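Local structure of SusD superfamily protein (Bacteroides fragilis NCTC 9343, 3NQP) at residues E204-S215 with D228-V239. The protein probably binds glycans at the outer membrane as a SusD-family protein, a partner in the capture of sugars for import. Sequence-based numbering, arbitrary orientation.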
loop_
_atom_site.group_PDB
_atom_site.type_symbol
_atom_site.label_atom_id
_atom_site.label_comp_id
_atom_site.label_asym_id
_atom_site.label_seq_id
_atom_site.Cartn_x
_atom_site.Cartn_y
_atom_site.Cartn_z
ATOM N N GLU A 204 -13.684 3.127 7.767
ATOM C CA GLU A 204 -14.199 4.124 6.812
ATOM C C GLU A 204 -13.224 4.320 5.616
ATOM O O GLU A 204 -13.670 4.467 4.488
ATOM C CB GLU A 204 -14.497 5.451 7.491
ATOM C CG GLU A 204 -15.686 5.384 8.425
ATOM C CD GLU A 204 -16.468 6.656 8.487
ATOM O OE1 GLU A 204 -17.395 6.793 7.665
ATOM O OE2 GLU A 204 -16.132 7.518 9.310
ATOM N N CYS A 205 -11.911 4.326 5.877
ATOM C CA CYS A 205 -10.920 4.372 4.811
ATOM C C CYS A 205 -11.048 3.172 3.859
ATOM O O CYS A 205 -11.084 3.313 2.646
ATOM C CB CYS A 205 -9.499 4.371 5.364
ATOM S SG CYS A 205 -9.036 5.989 6.055
ATOM N N LEU A 206 -11.070 1.994 4.440
ATOM C CA LEU A 206 -11.294 0.780 3.697
ATOM C C LEU A 206 -12.587 0.863 2.907
ATOM O O LEU A 206 -12.624 0.421 1.750
ATOM C CB LEU A 206 -11.274 -0.452 4.615
ATOM C CG LEU A 206 -11.330 -1.823 3.960
ATOM C CD1 LEU A 206 -10.272 -1.988 2.868
ATOM C CD2 LEU A 206 -11.137 -2.885 5.059
HETATM N N MSE A 207 -13.650 1.415 3.471
HETATM C CA MSE A 207 -14.898 1.509 2.688
HETATM C C MSE A 207 -14.700 2.452 1.516
HETATM O O MSE A 207 -15.172 2.204 0.424
HETATM C CB MSE A 207 -16.119 1.931 3.528
HETATM C CG MSE A 207 -16.480 0.954 4.601
HETATM SE SE MSE A 207 -17.992 1.505 5.652
HETATM C CE MSE A 207 -19.315 0.994 4.379
ATOM N N GLY A 208 -13.965 3.546 1.735
ATOM C CA GLY A 208 -13.637 4.439 0.644
ATOM C C GLY A 208 -12.872 3.722 -0.453
ATOM O O GLY A 208 -13.138 3.934 -1.632
ATOM N N GLU A 209 -11.929 2.863 -0.067
ATOM C CA GLU A 209 -11.080 2.164 -1.035
ATOM C C GLU A 209 -11.893 1.106 -1.798
ATOM O O GLU A 209 -11.816 1.011 -3.027
ATOM C CB GLU A 209 -9.883 1.505 -0.337
ATOM C CG GLU A 209 -8.714 1.157 -1.238
ATOM C CD GLU A 209 -7.552 0.598 -0.431
ATOM O OE1 GLU A 209 -7.736 0.074 0.680
ATOM O OE2 GLU A 209 -6.435 0.708 -0.890
ATOM N N VAL A 210 -12.684 0.346 -1.062
ATOM C CA VAL A 210 -13.499 -0.745 -1.623
ATOM C C VAL A 210 -14.601 -0.205 -2.558
ATOM O O VAL A 210 -14.688 -0.626 -3.712
ATOM C CB VAL A 210 -14.130 -1.604 -0.511
ATOM C CG1 VAL A 210 -15.246 -2.510 -1.092
ATOM C CG2 VAL A 210 -13.046 -2.444 0.235
ATOM N N TYR A 211 -15.380 0.772 -2.097
ATOM C CA TYR A 211 -16.448 1.344 -2.918
ATOM C C TYR A 211 -15.950 2.162 -4.143
ATOM O O TYR A 211 -16.550 2.104 -5.228
ATOM C CB TYR A 211 -17.466 2.121 -2.059
ATOM C CG TYR A 211 -18.411 1.193 -1.316
ATOM C CD1 TYR A 211 -18.030 0.631 -0.098
ATOM C CD2 TYR A 211 -19.627 0.871 -1.830
ATOM C CE1 TYR A 211 -18.835 -0.199 0.578
ATOM C CE2 TYR A 211 -20.489 -0.007 -1.161
ATOM C CZ TYR A 211 -20.084 -0.542 0.040
ATOM O OH TYR A 211 -20.886 -1.406 0.721
ATOM N N LEU A 212 -14.829 2.864 -4.033
ATOM C CA LEU A 212 -14.258 3.433 -5.228
ATOM C C LEU A 212 -13.867 2.358 -6.242
ATOM O O LEU A 212 -14.127 2.478 -7.436
ATOM C CB LEU A 212 -12.989 4.262 -4.936
ATOM C CG LEU A 212 -12.394 4.903 -6.190
ATOM C CD1 LEU A 212 -13.368 5.842 -6.972
ATOM C CD2 LEU A 212 -11.100 5.664 -5.753
ATOM N N TRP A 213 -13.172 1.343 -5.764
ATOM C CA TRP A 213 -12.768 0.226 -6.611
ATOM C C TRP A 213 -13.984 -0.383 -7.328
ATOM O O TRP A 213 -13.977 -0.476 -8.555
ATOM C CB TRP A 213 -12.035 -0.835 -5.798
ATOM C CG TRP A 213 -11.614 -1.978 -6.596
ATOM C CD1 TRP A 213 -12.447 -2.982 -7.105
ATOM C CD2 TRP A 213 -10.289 -2.274 -7.079
ATOM N NE1 TRP A 213 -11.695 -3.871 -7.839
ATOM C CE2 TRP A 213 -10.382 -3.464 -7.843
ATOM C CE3 TRP A 213 -9.024 -1.666 -6.925
ATOM C CZ2 TRP A 213 -9.270 -4.049 -8.447
ATOM C CZ3 TRP A 213 -7.929 -2.266 -7.521
ATOM C CH2 TRP A 213 -8.062 -3.447 -8.264
ATOM N N THR A 214 -15.031 -0.739 -6.591
ATOM C CA THR A 214 -16.179 -1.396 -7.248
ATOM C C THR A 214 -16.953 -0.424 -8.141
ATOM O O THR A 214 -17.633 -0.866 -9.068
ATOM C CB THR A 214 -17.097 -2.133 -6.252
ATOM O OG1 THR A 214 -17.567 -1.213 -5.273
ATOM C CG2 THR A 214 -16.295 -3.259 -5.531
ATOM N N SER A 215 -16.830 0.885 -7.883
ATOM C CA SER A 215 -17.396 1.883 -8.783
ATOM C C SER A 215 -16.817 1.806 -10.213
ATOM O O SER A 215 -17.534 2.049 -11.184
ATOM C CB SER A 215 -17.158 3.301 -8.259
ATOM O OG SER A 215 -17.830 3.559 -7.033
ATOM N N ASP A 228 -21.793 3.344 -6.386
ATOM C CA ASP A 228 -20.949 3.128 -5.229
ATOM C C ASP A 228 -20.110 4.366 -4.935
ATOM O O ASP A 228 -19.572 4.485 -3.822
ATOM C CB ASP A 228 -20.037 1.916 -5.436
ATOM C CG ASP A 228 -20.767 0.559 -5.249
ATOM O OD1 ASP A 228 -21.907 0.509 -4.729
ATOM O OD2 ASP A 228 -20.173 -0.474 -5.662
ATOM N N LEU A 229 -19.924 5.245 -5.926
ATOM C CA LEU A 229 -19.088 6.478 -5.701
ATOM C C LEU A 229 -19.559 7.313 -4.527
ATOM O O LEU A 229 -18.756 7.817 -3.760
ATOM C CB LEU A 229 -19.056 7.388 -6.935
ATOM C CG LEU A 229 -18.226 6.934 -8.120
ATOM C CD1 LEU A 229 -18.620 7.803 -9.308
ATOM C CD2 LEU A 229 -16.705 6.986 -7.846
ATOM N N THR A 230 -20.876 7.464 -4.401
ATOM C CA THR A 230 -21.469 8.280 -3.327
ATOM C C THR A 230 -21.136 7.725 -1.942
ATOM O O THR A 230 -20.841 8.481 -1.019
ATOM C CB THR A 230 -23.005 8.444 -3.501
ATOM O OG1 THR A 230 -23.633 7.167 -3.675
ATOM C CG2 THR A 230 -23.313 9.311 -4.702
ATOM N N ILE A 231 -21.159 6.403 -1.811
ATOM C CA ILE A 231 -20.835 5.734 -0.557
ATOM C C ILE A 231 -19.345 5.931 -0.210
ATOM O O ILE A 231 -18.994 6.257 0.916
ATOM C CB ILE A 231 -21.160 4.243 -0.640
ATOM C CG1 ILE A 231 -22.692 4.071 -0.760
ATOM C CG2 ILE A 231 -20.580 3.457 0.583
ATOM C CD1 ILE A 231 -23.174 2.649 -1.120
ATOM N N ALA A 232 -18.483 5.728 -1.181
ATOM C CA ALA A 232 -17.030 5.968 -0.982
ATOM C C ALA A 232 -16.814 7.384 -0.506
ATOM O O ALA A 232 -16.051 7.630 0.439
ATOM C CB ALA A 232 -16.242 5.680 -2.271
ATOM N N LYS A 233 -17.496 8.318 -1.161
ATOM C CA LYS A 233 -17.315 9.739 -0.903
ATOM C C LYS A 233 -17.728 10.113 0.494
ATOM O O LYS A 233 -17.047 10.845 1.182
ATOM C CB LYS A 233 -18.111 10.563 -1.887
ATOM C CG LYS A 233 -17.635 12.049 -1.933
ATOM C CD LYS A 233 -18.478 12.859 -2.948
ATOM C CE LYS A 233 -18.050 14.331 -3.031
ATOM N NZ LYS A 233 -18.895 15.081 -4.067
ATOM N N THR A 234 -18.875 9.598 0.923
ATOM C CA THR A 234 -19.358 9.892 2.241
ATOM C C THR A 234 -18.350 9.412 3.287
ATOM O O THR A 234 -18.105 10.088 4.274
ATOM C CB THR A 234 -20.768 9.233 2.443
ATOM O OG1 THR A 234 -21.692 9.905 1.567
ATOM C CG2 THR A 234 -21.260 9.350 3.910
ATOM N N HIS A 235 -17.798 8.215 3.114
ATOM C CA HIS A 235 -16.921 7.654 4.133
ATOM C C HIS A 235 -15.590 8.376 4.139
ATOM O O HIS A 235 -15.049 8.668 5.211
ATOM C CB HIS A 235 -16.810 6.123 3.978
ATOM C CG HIS A 235 -18.050 5.414 4.438
ATOM N ND1 HIS A 235 -18.390 5.347 5.775
ATOM C CD2 HIS A 235 -19.088 4.865 3.753
ATOM C CE1 HIS A 235 -19.570 4.746 5.896
ATOM N NE2 HIS A 235 -20.017 4.446 4.685
ATOM N N LEU A 236 -15.077 8.738 2.964
ATOM C CA LEU A 236 -13.793 9.461 2.943
ATOM C C LEU A 236 -13.936 10.867 3.526
ATOM O O LEU A 236 -13.030 11.350 4.208
ATOM C CB LEU A 236 -13.220 9.498 1.514
ATOM C CG LEU A 236 -12.820 8.102 1.020
ATOM C CD1 LEU A 236 -12.858 8.036 -0.482
ATOM C CD2 LEU A 236 -11.429 7.668 1.582
ATOM N N GLU A 237 -15.061 11.539 3.242
ATOM C CA GLU A 237 -15.282 12.876 3.804
ATOM C C GLU A 237 -15.466 12.777 5.296
ATOM O O GLU A 237 -15.103 13.688 6.016
ATOM C CB GLU A 237 -16.499 13.611 3.168
ATOM C CG GLU A 237 -16.175 13.994 1.742
ATOM C CD GLU A 237 -17.193 14.816 1.031
ATOM O OE1 GLU A 237 -18.386 14.694 1.355
ATOM O OE2 GLU A 237 -16.767 15.537 0.101
ATOM N N SER A 238 -16.045 11.685 5.755
ATOM C CA SER A 238 -16.173 11.460 7.215
ATOM C C SER A 238 -14.800 11.376 7.877
ATOM O O SER A 238 -14.561 11.962 8.964
ATOM C CB SER A 238 -16.948 10.165 7.491
ATOM O OG SER A 238 -17.117 9.950 8.889
ATOM N N VAL A 239 -13.900 10.640 7.221
ATOM C CA VAL A 239 -12.522 10.574 7.674
ATOM C C VAL A 239 -11.904 11.960 7.751
ATOM O O VAL A 239 -11.259 12.276 8.760
ATOM C CB VAL A 239 -11.660 9.593 6.842
ATOM C CG1 VAL A 239 -10.172 9.669 7.288
ATOM C CG2 VAL A 239 -12.218 8.130 6.957
#
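Gly208 and Ala232 mark the closest pass of an antiparallel helical hairpin formed by helices 200-216 and 228-241; the axes of segments 204-215 and 228-239 come within 7.8 Å, their directions 160° apart. Small residues suit this spot: the CA atoms of Gly208 and Ala232 are 4.1 Å apart, Leu236 lays its branched end against bare Gly208 CA, and the Ala232 methyl rests on the backbone of Gly208 and Leu212.

Polar groups clasp both ends of the seam. At one, the Glu204 carboxylate takes two bonds: its OE1 accepts from His235 ND1 through the anti lone pair (2.6 Å, N-H...O 155°), and its OE2 accepts from Ser238 OG through the syn lone pair (2.7 Å). Carboxylate and imidazole planes stand nearly perpendicular, and Tyr243 forms a further hydrogen bond with OE2, so the buried acid is well satisfied and its charge probably stabilised. In Met207, present as selenomethionine, an extended chi2 (179°) carries SE over the face of the His235 ring, 3.7 Å from its centroid, where methionine's sulfur would make a sulfur-aromatic contact; the bend at chi3 then swings CE toward NE2. Val239 CG2 fills the side near Glu204 CB and Cys205 SG.

At the other end, Thr214 OG1 donates to Asp228 OD2 (2.7 Å) from the anti side, tilted well out of the carboxylate plane; Lys171 of helix 163-181 forms a salt bridge with the same oxygen. Between these clasps the beta-branched Ile231 places CG2 over the centre of the Tyr211 ring in a CH-pi contact (3.6 Å to the centroid). On the other flank, beside the Asp228 end, Leu212 CD1 meets Leu229 CD2. Helices 163-181 and 382-396 add further packing around the pair, consistent with the helical, TPR-like scaffold of SusD-family proteins.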